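Local coordinates for glycosyl hydrolase BlGH5_18 (PDB 7LQX), which belongs to glycoside hydrolase family 5 and probably hydrolyses glycosidic bonds during N-glycan breakdown by a gut bifidobacterium, at residues A[61-65]-A[273-277]; A[199-205]-A[226-232]; A[392-396]-A[424-429]. One frame throughout, in Å; residues are numbered along the deposited sequence. Where two conformers were deposited one is given.

How the interactions relate
Along the chain from the N terminus, strand 62-65 comes early in the (beta/alpha)8 barrel and waits about two hundred residues for its partner, strand 273-277, in interaction 1. Nested inside that long loop, interaction 2 closes a short one, bringing 199-205 against 226-232 at the seam between the fifth and sixth barrel strands. The two touch: Q275 NE2 meets H232 NE2, W273 packs on L202, and strands 272-277 and 229-233 are sheet neighbours. Interaction 3 follows in series, after the barrel is complete, closing a loop of 27 residues. It joins a helix and an edge strand of a small C-terminal alpha/beta unit, its centre about 31 Å from that of interaction 1.

Interaction 1: residues A[61-65]-A[273-277]; sequences DHVRV and WLQEV. With EDO (1,2-ethanediol), chain D.
R64 and E276 form a salt bridge across the interior of the barrel, with R64 NH1 3.0 Å from E276 OE2 and an N-H...O angle of 165°. The carboxylate oxygen uses its anti lone pair, turned away from OE1, and lies close to the guanidinium plane. R64 can span the gap between the strands because its chain is extended from CG to NE and CG stands anti to the backbone N (chi1 -179°). The other guanidinium N-H groups are also engaged: NH2 pairs with D104 and N162, and NH1 additionally with N29. E276 OE2 accepts a second bond, 2.6 Å long, from O1 of the bound ethanediol, while E276 OE1 receives W234 NE1.

Stacking makes a separate layer. The amide of Q275 lies flat over one guanidinium face of R64, the two planes only 4° apart, with Q275 NE2 3.5 Å from R64 CZ. This arrangement keeps the guanidinium edge available for its acceptors, and the Q275 amide turns its NE2 to H232. Beneath it, Q275 CG sits over the ring of W273.

The aromatic pair lies deeper in the barrel. H62 NE2 comes within 3.9 Å of W273 CZ2, the rings meeting obliquely, and both H62 NE2 and W273 NE1 are hydrogen-bonded to T310 OG1. On its far side the imidazole is fixed by a bond from H62 ND1 to D61 OD1 of 2.8 Å, lying in the ring plane.

E276 lies on the seventh barrel strand, a placement consistent with the nucleophile of family 5 enzymes. R64, itself fixed by Q275 and D104, would then, with W234, be a second-shell group orienting this carboxylate, and the ethanediol, bound also to S111 and N162, probably marks the substrate pocket.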
loop_
_atom_site.group_PDB
_atom_site.type_symbol
_atom_site.label_atom_id
_atom_site.label_comp_id
_atom_site.label_asym_id
_atom_site.label_seq_id
_atom_site.Cartn_x
_atom_site.Cartn_y
_atom_site.Cartn_z
ATOM N N ASP A 61 -18.292 -26.773 -6.603
ATOM C CA ASP A 61 -17.158 -27.591 -6.997
ATOM C C ASP A 61 -15.846 -26.820 -7.065
ATOM O O ASP A 61 -14.802 -27.438 -7.288
ATOM C CB ASP A 61 -17.447 -28.302 -8.328
ATOM C CG ASP A 61 -17.729 -27.337 -9.457
ATOM O OD1 ASP A 61 -16.806 -26.595 -9.842
ATOM O OD2 ASP A 61 -18.872 -27.314 -9.948
ATOM N N HIS A 62 -15.858 -25.501 -6.868
ATOM C CA HIS A 62 -14.607 -24.758 -6.891
ATOM C C HIS A 62 -14.755 -23.432 -6.167
ATOM O O HIS A 62 -15.861 -22.934 -5.940
ATOM C CB HIS A 62 -14.119 -24.490 -8.327
ATOM C CG HIS A 62 -14.951 -23.487 -9.074
ATOM N ND1 HIS A 62 -16.065 -23.845 -9.794
ATOM C CD2 HIS A 62 -14.834 -22.143 -9.207
ATOM C CE1 HIS A 62 -16.601 -22.765 -10.340
ATOM N NE2 HIS A 62 -15.873 -21.719 -10.001
ATOM N N VAL A 63 -13.597 -22.862 -5.841
ATOM C CA VAL A 63 -13.470 -21.510 -5.332
ATOM C C VAL A 63 -12.424 -20.764 -6.152
ATOM O O VAL A 63 -11.490 -21.354 -6.702
ATOM C CB VAL A 63 -13.075 -21.489 -3.838
ATOM C CG1 VAL A 63 -14.187 -22.057 -2.969
ATOM C CG2 VAL A 63 -11.771 -22.244 -3.600
ATOM N N ARG A 64 -12.595 -19.446 -6.227
ATOM C CA ARG A 64 -11.591 -18.512 -6.728
ATOM C C ARG A 64 -11.058 -17.736 -5.531
ATOM O O ARG A 64 -11.842 -17.232 -4.723
ATOM C CB ARG A 64 -12.216 -17.582 -7.771
ATOM C CG ARG A 64 -11.280 -16.563 -8.395
ATOM C CD ARG A 64 -11.928 -15.919 -9.617
ATOM N NE ARG A 64 -11.169 -14.753 -10.061
ATOM C CZ ARG A 64 -11.663 -13.523 -10.193
ATOM N NH1 ARG A 64 -12.939 -13.261 -9.943
ATOM N NH2 ARG A 64 -10.865 -12.548 -10.593
ATOM N N VAL A 65 -9.739 -17.683 -5.388
ATOM C CA VAL A 65 -9.147 -17.087 -4.199
ATOM C C VAL A 65 -8.138 -16.014 -4.567
ATOM O O VAL A 65 -7.515 -16.043 -5.633
ATOM C CB VAL A 65 -8.526 -18.146 -3.263
ATOM C CG1 VAL A 65 -9.562 -19.205 -2.919
ATOM C CG2 VAL A 65 -7.307 -18.772 -3.908
ATOM N N TRP A 273 -15.932 -18.489 -19.097
ATOM C CA TRP A 273 -16.110 -18.591 -17.654
ATOM C C TRP A 273 -16.761 -17.300 -17.166
ATOM O O TRP A 273 -16.155 -16.232 -17.241
ATOM C CB TRP A 273 -14.752 -18.808 -16.984
ATOM C CG TRP A 273 -14.835 -19.019 -15.502
ATOM C CD1 TRP A 273 -15.963 -19.174 -14.762
ATOM C CD2 TRP A 273 -13.738 -19.111 -14.582
ATOM N NE1 TRP A 273 -15.649 -19.340 -13.434
ATOM C CE2 TRP A 273 -14.286 -19.322 -13.301
ATOM C CE3 TRP A 273 -12.352 -19.050 -14.719
ATOM C CZ2 TRP A 273 -13.495 -19.454 -12.163
ATOM C CZ3 TRP A 273 -11.568 -19.194 -13.597
ATOM C CH2 TRP A 273 -12.140 -19.389 -12.329
ATOM N N LEU A 274 -18.006 -17.404 -16.707
ATOM C CA LEU A 274 -18.653 -16.329 -15.955
ATOM C C LEU A 274 -17.993 -16.334 -14.581
ATOM O O LEU A 274 -18.486 -16.924 -13.615
ATOM C CB LEU A 274 -20.141 -16.587 -15.881
ATOM C CG LEU A 274 -20.989 -15.452 -15.329
ATOM C CD1 LEU A 274 -20.695 -14.122 -15.980
ATOM C CD2 LEU A 274 -22.459 -15.828 -15.518
ATOM N N GLN A 275 -16.819 -15.695 -14.526
ATOM C CA GLN A 275 -15.935 -15.771 -13.367
ATOM C C GLN A 275 -16.401 -14.881 -12.229
ATOM O O GLN A 275 -16.042 -15.143 -11.075
ATOM C CB GLN A 275 -14.514 -15.423 -13.834
ATOM C CG GLN A 275 -13.441 -15.600 -12.784
ATOM C CD GLN A 275 -12.063 -15.171 -13.257
ATOM O OE1 GLN A 275 -11.112 -15.969 -13.276
ATOM N NE2 GLN A 275 -11.943 -13.933 -13.639
ATOM N N GLU A 276 -17.199 -13.857 -12.525
ATOM C CA GLU A 276 -17.938 -13.149 -11.506
ATOM C C GLU A 276 -19.330 -12.822 -12.002
ATOM O O GLU A 276 -19.496 -12.322 -13.117
ATOM C CB GLU A 276 -17.319 -11.793 -11.133
ATOM C CG GLU A 276 -15.976 -11.878 -10.498
ATOM C CD GLU A 276 -15.385 -10.535 -10.173
ATOM O OE1 GLU A 276 -16.059 -9.489 -10.344
ATOM O OE2 GLU A 276 -14.201 -10.540 -9.776
ATOM N N VAL A 277 -20.315 -13.071 -11.156
ATOM C CA VAL A 277 -21.650 -12.514 -11.321
ATOM C C VAL A 277 -22.203 -12.328 -9.922
ATOM O O VAL A 277 -22.121 -13.239 -9.093
ATOM C CB VAL A 277 -22.544 -13.411 -12.196
ATOM C CG1 VAL A 277 -22.521 -14.823 -11.677
ATOM C CG2 VAL A 277 -23.963 -12.856 -12.252
HETATM C C1 EDO D . -14.655 -7.930 -7.916
HETATM O O1 EDO D . -13.805 -8.074 -9.055
HETATM C C2 EDO D . -13.809 -7.430 -6.750
HETATM O O2 EDO D . -13.206 -6.183 -7.131
#

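Interaction 2: residues A[199-205]-A[226-232]; sequences HVALHSE and GDMTTIH
T230 OG1 is gripped from two directions: it donates to H203 O at 2.8 Å and accepts from a water at 2.9 Å. Its position between the backbone N and the carbonyl carbon (chi1 64°) turns the hydroxyl to the opposing chain. The same water donates to E205 O and bonds S204 OG. Farther along, a second water accepts from H232 N and donates to E205 O, and a third links H203 N with M228 O. Between residues 203-205 and 228-232, much of the seam is thus bridged by water in place of direct backbone bonds.

At the other end the chains bond directly. D227 N donates to A201 O, and A201 N returns a bond to D227 OD2, each 2.9 Å, so one aspartate holds both backbone polar atoms of A201; its OD1 pairs with R196. G226 CA lies 3.1 Å from A201 O, where a side chain on G226 would clash. L202 CD2 packs on M228, a selenomethionine, 3.8 Å from its CB, and also lies over M228 N, which is buried without a polar partner in the model.

H203 is held in turn by a 2.6 Å bond from H203 ND1 to E205 OE2, through the syn lone pair. H232 ND1 reaches E163 and S204 OG meets E163 N, which puts this end beside a glutamate that by family resemblance is probably the catalytic acid/base.

Outside the seam, A201 and H203 rest on helix 180-191 and I231 on helix 248-264, while strands 155-159 and 272-277 flank the pair within the barrel sheet.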
loop_
_atom_site.group_PDB
_atom_site.type_symbol
_atom_site.label_atom_id
_atom_site.label_comp_id
_atom_site.label_asym_id
_atom_site.label_seq_id
_atom_site.Cartn_x
_atom_site.Cartn_y
_atom_site.Cartn_z
ATOM N N HIS A 199 -2.377 -26.942 -16.169
ATOM C CA HIS A 199 -3.145 -25.942 -15.439
ATOM C C HIS A 199 -3.580 -24.845 -16.396
ATOM O O HIS A 199 -2.897 -24.565 -17.382
ATOM C CB HIS A 199 -2.294 -25.323 -14.322
ATOM C CG HIS A 199 -1.798 -26.322 -13.333
ATOM N ND1 HIS A 199 -0.492 -26.760 -13.298
ATOM C CD2 HIS A 199 -2.443 -26.979 -12.341
ATOM C CE1 HIS A 199 -0.358 -27.656 -12.338
ATOM N NE2 HIS A 199 -1.527 -27.803 -11.740
ATOM N N VAL A 200 -4.718 -24.231 -16.110
ATOM C CA VAL A 200 -5.158 -23.109 -16.928
ATOM C C VAL A 200 -4.365 -21.858 -16.569
ATOM O O VAL A 200 -3.926 -21.655 -15.427
ATOM C CB VAL A 200 -6.677 -22.847 -16.849
ATOM C CG1 VAL A 200 -7.453 -24.057 -17.391
ATOM C CG2 VAL A 200 -7.119 -22.475 -15.448
ATOM N N ALA A 201 -4.189 -21.015 -17.581
ATOM C CA ALA A 201 -3.621 -19.681 -17.455
ATOM C C ALA A 201 -4.617 -18.721 -18.079
ATOM O O ALA A 201 -4.968 -18.864 -19.254
ATOM C CB ALA A 201 -2.275 -19.596 -18.177
ATOM N N LEU A 202 -5.060 -17.743 -17.293
ATOM C CA LEU A 202 -6.136 -16.847 -17.668
ATOM C C LEU A 202 -5.752 -15.410 -17.356
ATOM O O LEU A 202 -4.870 -15.140 -16.534
ATOM C CB LEU A 202 -7.413 -17.136 -16.850
ATOM C CG LEU A 202 -7.824 -18.601 -16.791
ATOM C CD1 LEU A 202 -8.903 -18.851 -15.763
ATOM C CD2 LEU A 202 -8.303 -19.073 -18.148
ATOM N N HIS A 203 -6.462 -14.479 -17.984
ATOM C CA HIS A 203 -6.396 -13.075 -17.584
ATOM C C HIS A 203 -7.817 -12.539 -17.456
ATOM O O HIS A 203 -8.765 -13.097 -18.015
ATOM C CB HIS A 203 -5.527 -12.223 -18.524
ATOM C CG HIS A 203 -6.053 -12.123 -19.912
ATOM N ND1 HIS A 203 -6.734 -11.013 -20.367
ATOM C CD2 HIS A 203 -6.006 -12.990 -20.950
ATOM C CE1 HIS A 203 -7.090 -11.205 -21.622
ATOM N NE2 HIS A 203 -6.670 -12.400 -21.997
ATOM N N SER A 204 -7.957 -11.470 -16.672
ATOM C CA SER A 204 -9.255 -10.922 -16.310
ATOM C C SER A 204 -9.281 -9.411 -16.443
ATOM O O SER A 204 -8.448 -8.712 -15.856
ATOM C CB SER A 204 -9.597 -11.286 -14.855
ATOM O OG SER A 204 -10.546 -10.395 -14.284
ATOM N N GLU A 205 -10.279 -8.920 -17.162
ATOM C CA GLU A 205 -10.588 -7.503 -17.221
ATOM C C GLU A 205 -12.006 -7.256 -16.728
ATOM O O GLU A 205 -12.870 -8.139 -16.792
ATOM C CB GLU A 205 -10.462 -7.001 -18.655
ATOM C CG GLU A 205 -9.041 -7.044 -19.181
ATOM C CD GLU A 205 -8.575 -8.425 -19.635
ATOM O OE1 GLU A 205 -9.308 -9.115 -20.373
ATOM O OE2 GLU A 205 -7.444 -8.799 -19.260
ATOM N N GLY A 226 -4.817 -16.710 -23.128
ATOM C CA GLY A 226 -5.239 -17.521 -22.008
ATOM C C GLY A 226 -6.209 -18.592 -22.471
ATOM O O GLY A 226 -6.671 -18.593 -23.607
ATOM N N ASP A 227 -6.543 -19.514 -21.562
ATOM C CA ASP A 227 -7.273 -20.718 -21.952
ATOM C C ASP A 227 -8.783 -20.546 -22.014
ATOM O O ASP A 227 -9.448 -21.344 -22.682
ATOM C CB ASP A 227 -6.939 -21.847 -20.977
ATOM C CG ASP A 227 -5.517 -22.323 -21.116
ATOM O OD1 ASP A 227 -5.101 -22.616 -22.253
ATOM O OD2 ASP A 227 -4.808 -22.414 -20.099
HETATM N N MSE A 228 -9.343 -19.554 -21.331
HETATM C CA MSE A 228 -10.782 -19.337 -21.351
HETATM C C MSE A 228 -11.042 -17.846 -21.289
HETATM O O MSE A 228 -10.289 -17.110 -20.654
HETATM C CB MSE A 228 -11.460 -19.967 -20.134
HETATM C CG MSE A 228 -11.230 -21.438 -19.978
HETATM SE SE MSE A 228 -12.359 -22.258 -18.640
HETATM C CE MSE A 228 -11.401 -21.751 -17.079
ATOM N N THR A 229 -12.149 -17.402 -21.867
ATOM C CA THR A 229 -12.573 -16.028 -21.670
ATOM C C THR A 229 -13.138 -15.897 -20.269
ATOM O O THR A 229 -13.996 -16.688 -19.871
ATOM C CB THR A 229 -13.672 -15.673 -22.661
ATOM O OG1 THR A 229 -13.180 -15.874 -23.990
ATOM C CG2 THR A 229 -14.110 -14.229 -22.473
ATOM N N THR A 230 -12.692 -14.895 -19.529
ATOM C CA THR A 230 -13.303 -14.584 -18.246
ATOM C C THR A 230 -14.211 -13.375 -18.421
ATOM O O THR A 230 -13.858 -12.418 -19.115
ATOM C CB THR A 230 -12.253 -14.296 -17.172
ATOM O OG1 THR A 230 -11.509 -13.129 -17.524
ATOM C CG2 THR A 230 -11.301 -15.471 -17.005
ATOM N N ILE A 231 -15.384 -13.439 -17.799
ATOM C CA ILE A 231 -16.366 -12.362 -17.816
ATOM C C ILE A 231 -16.739 -12.041 -16.380
ATOM O O ILE A 231 -16.913 -12.948 -15.560
ATOM C CB ILE A 231 -17.614 -12.769 -18.627
ATOM C CG1 ILE A 231 -17.213 -12.932 -20.095
ATOM C CG2 ILE A 231 -18.735 -11.751 -18.453
ATOM C CD1 ILE A 231 -18.286 -13.463 -20.967
ATOM N N HIS A 232 -16.855 -10.749 -16.078
ATOM C CA HIS A 232 -17.328 -10.279 -14.779
ATOM C C HIS A 232 -18.554 -9.430 -15.080
ATOM O O HIS A 232 -18.422 -8.323 -15.611
ATOM C CB HIS A 232 -16.281 -9.436 -14.056
ATOM C CG HIS A 232 -15.069 -10.200 -13.633
ATOM N ND1 HIS A 232 -14.049 -9.613 -12.918
ATOM C CD2 HIS A 232 -14.699 -11.485 -13.834
ATOM C CE1 HIS A 232 -13.111 -10.509 -12.677
ATOM N NE2 HIS A 232 -13.470 -11.647 -13.243
HETATM O O HOH W 1 -10.424 -13.278 -20.663
HETATM O O HOH W 2 -7.893 -15.655 -20.403
HETATM O O HOH W 3 -12.669 -10.893 -16.121
HETATM O O HOH W 4 -11.452 -10.535 -19.272
HETATM O O HOH W 5 -15.649 -8.599 -17.594
#

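Interaction 3: residues A[392-396]-A[424-429]; sequences RWMRL and RLETDD
R392, R395 and L396 face R424 and E426 where helix 392-396 passes strand 424-426 at 143° between their directions, their axes 11.1 Å apart. The helix is the connection of a beta-alpha-beta crossover between strands 365-369 and 403-407, and it packs on a three-stranded parallel sheet in which 424-426 is an edge strand.

E426 is the centre of a salt-bridge network. R395 takes its carboxylate end-on with two nitrogens, R395 NH2 to E426 OE1 at 2.8 Å and R395 NH1 to E426 OE2 at 2.9 Å, both through syn lone pairs and with the planes 10° apart. A bend about the CG-CD bond (chi3 78°) swings the R395 guanidinium round to this position, and its NE goes to E399. E426 OE2 also accepts R392 NH1 at 2.8 Å, arriving from above the carboxylate plane.

R392 reaches into the loop that follows the strand, where R392 NE meets D428 OD1 at 3.0 Å. One face of its guanidinium is covered by T427 O, and a water joins R392 NH2 to D428 OD1. With a methionine in place of R392, D428 OD1 would probably lose its charged partner and E426 would be left to R395 alone, while T427 O would no longer lie against a cation. D428 OD2 itself bonds S388 on the same helix.

Beside the network, L396 CD2 packs against the R424 guanidinium, 3.7 Å from R424 NH1. One water accepts from R395 NH2 at 3.0 Å and from R424 NH1 at 3.1 Å, standing between the two arginines.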
loop_
_atom_site.group_PDB
_atom_site.type_symbol
_atom_site.label_atom_id
_atom_site.label_comp_id
_atom_site.label_asym_id
_atom_site.label_seq_id
_atom_site.Cartn_x
_atom_site.Cartn_y
_atom_site.Cartn_z
ATOM N N ARG A 392 -29.847 -4.021 -30.152
ATOM C CA ARG A 392 -30.272 -4.968 -31.177
ATOM C C ARG A 392 -30.227 -6.398 -30.652
ATOM O O ARG A 392 -31.156 -7.189 -30.870
ATOM C CB ARG A 392 -29.410 -4.823 -32.427
ATOM C CG ARG A 392 -29.653 -3.540 -33.188
ATOM C CD ARG A 392 -28.759 -3.466 -34.411
ATOM N NE ARG A 392 -28.949 -2.237 -35.174
ATOM C CZ ARG A 392 -29.917 -2.054 -36.066
ATOM N NH1 ARG A 392 -30.787 -3.025 -36.309
ATOM N NH2 ARG A 392 -30.007 -0.910 -36.734
ATOM N N TRP A 393 -29.135 -6.761 -29.972
ATOM C CA TRP A 393 -29.052 -8.092 -29.386
ATOM C C TRP A 393 -30.194 -8.308 -28.397
ATOM O O TRP A 393 -30.859 -9.348 -28.409
ATOM C CB TRP A 393 -27.686 -8.313 -28.729
ATOM C CG TRP A 393 -27.511 -9.723 -28.255
ATOM C CD1 TRP A 393 -26.929 -10.759 -28.941
ATOM C CD2 TRP A 393 -27.956 -10.272 -27.003
ATOM N NE1 TRP A 393 -26.971 -11.904 -28.187
ATOM C CE2 TRP A 393 -27.604 -11.638 -26.999
ATOM C CE3 TRP A 393 -28.628 -9.741 -25.892
ATOM C CZ2 TRP A 393 -27.893 -12.478 -25.928
ATOM C CZ3 TRP A 393 -28.906 -10.572 -24.831
ATOM C CH2 TRP A 393 -28.539 -11.926 -24.853
HETATM N N MSE A 394 -30.445 -7.321 -27.535
HETATM C CA MSE A 394 -31.502 -7.442 -26.533
HETATM C C MSE A 394 -32.870 -7.660 -27.175
HETATM O O MSE A 394 -33.696 -8.416 -26.651
HETATM C CB MSE A 394 -31.523 -6.217 -25.603
HETATM C CG MSE A 394 -30.330 -6.141 -24.671
HETATM SE SE MSE A 394 -30.386 -7.600 -23.398
HETATM C CE MSE A 394 -28.576 -7.428 -22.746
ATOM N N ARG A 395 -33.117 -7.003 -28.310
ATOM C CA ARG A 395 -34.404 -7.160 -28.983
ATOM C C ARG A 395 -34.558 -8.571 -29.536
ATOM O O ARG A 395 -35.596 -9.215 -29.343
ATOM C CB ARG A 395 -34.529 -6.137 -30.109
ATOM C CG ARG A 395 -35.950 -5.972 -30.606
ATOM C CD ARG A 395 -35.995 -5.363 -31.990
ATOM N NE ARG A 395 -35.676 -6.366 -33.006
ATOM C CZ ARG A 395 -34.543 -6.412 -33.709
ATOM N NH1 ARG A 395 -33.589 -5.503 -33.534
ATOM N NH2 ARG A 395 -34.367 -7.377 -34.596
ATOM N N LEU A 396 -33.528 -9.066 -30.229
ATOM C CA LEU A 396 -33.551 -10.430 -30.742
ATOM C C LEU A 396 -33.673 -11.446 -29.615
ATOM O O LEU A 396 -34.372 -12.459 -29.759
ATOM C CB LEU A 396 -32.294 -10.682 -31.569
ATOM C CG LEU A 396 -32.302 -9.999 -32.936
ATOM C CD1 LEU A 396 -30.887 -9.979 -33.509
ATOM C CD2 LEU A 396 -33.270 -10.682 -33.893
ATOM N N ARG A 424 -29.509 -15.900 -39.955
ATOM C CA ARG A 424 -29.992 -14.537 -40.106
ATOM C C ARG A 424 -28.958 -13.596 -39.514
ATOM O O ARG A 424 -28.450 -13.841 -38.416
ATOM C CB ARG A 424 -31.332 -14.316 -39.392
ATOM C CG ARG A 424 -31.711 -12.840 -39.278
ATOM C CD ARG A 424 -33.222 -12.625 -39.196
ATOM N NE ARG A 424 -33.808 -13.232 -38.006
ATOM C CZ ARG A 424 -34.510 -12.580 -37.078
ATOM N NH1 ARG A 424 -34.749 -11.277 -37.177
ATOM N NH2 ARG A 424 -34.995 -13.251 -36.046
ATOM N N LEU A 425 -28.664 -12.517 -40.228
ATOM C CA LEU A 425 -27.719 -11.509 -39.772
ATOM C C LEU A 425 -28.418 -10.163 -39.692
ATOM O O LEU A 425 -29.226 -9.824 -40.560
ATOM C CB LEU A 425 -26.557 -11.391 -40.754
ATOM C CG LEU A 425 -25.638 -12.610 -40.857
ATOM C CD1 LEU A 425 -24.712 -12.466 -42.046
ATOM C CD2 LEU A 425 -24.857 -12.796 -39.564
ATOM N N GLU A 426 -28.079 -9.384 -38.671
ATOM C CA GLU A 426 -28.602 -8.032 -38.516
ATOM C C GLU A 426 -27.440 -7.055 -38.422
ATOM O O GLU A 426 -26.579 -7.192 -37.548
ATOM C CB GLU A 426 -29.489 -7.937 -37.276
ATOM C CG GLU A 426 -30.069 -6.558 -37.064
ATOM C CD GLU A 426 -31.196 -6.555 -36.066
ATOM O OE1 GLU A 426 -32.012 -7.504 -36.094
ATOM O OE2 GLU A 426 -31.264 -5.608 -35.259
ATOM N N THR A 427 -27.422 -6.062 -39.303
ATOM C CA THR A 427 -26.348 -5.080 -39.305
ATOM C C THR A 427 -26.731 -3.855 -38.473
ATOM O O THR A 427 -27.905 -3.561 -38.256
ATOM C CB THR A 427 -26.002 -4.661 -40.736
ATOM O OG1 THR A 427 -27.179 -4.183 -41.395
ATOM C CG2 THR A 427 -25.436 -5.840 -41.520
ATOM N N ASP A 428 -25.714 -3.127 -38.026
ATOM C CA ASP A 428 -25.922 -1.976 -37.151
ATOM C C ASP A 428 -25.881 -0.716 -38.004
ATOM O O ASP A 428 -24.838 -0.083 -38.168
ATOM C CB ASP A 428 -24.865 -1.917 -36.060
ATOM C CG ASP A 428 -25.247 -0.968 -34.942
ATOM O OD1 ASP A 428 -26.449 -0.631 -34.836
ATOM O OD2 ASP A 428 -24.355 -0.566 -34.162
ATOM N N ASP A 429 -27.045 -0.325 -38.508
ATOM C CA ASP A 429 -27.104 0.643 -39.593
ATOM C C ASP A 429 -26.835 2.069 -39.136
ATOM O O ASP A 429 -26.332 2.877 -39.927
ATOM C CB ASP A 429 -28.471 0.542 -40.272
ATOM C CG ASP A 429 -28.713 -0.831 -40.885
ATOM O OD1 ASP A 429 -27.721 -1.528 -41.178
ATOM O OD2 ASP A 429 -29.891 -1.215 -41.069
HETATM O O HOH W 6 -28.285 1.064 -35.585
HETATM O O HOH W 7 -36.400 -9.340 -35.447
#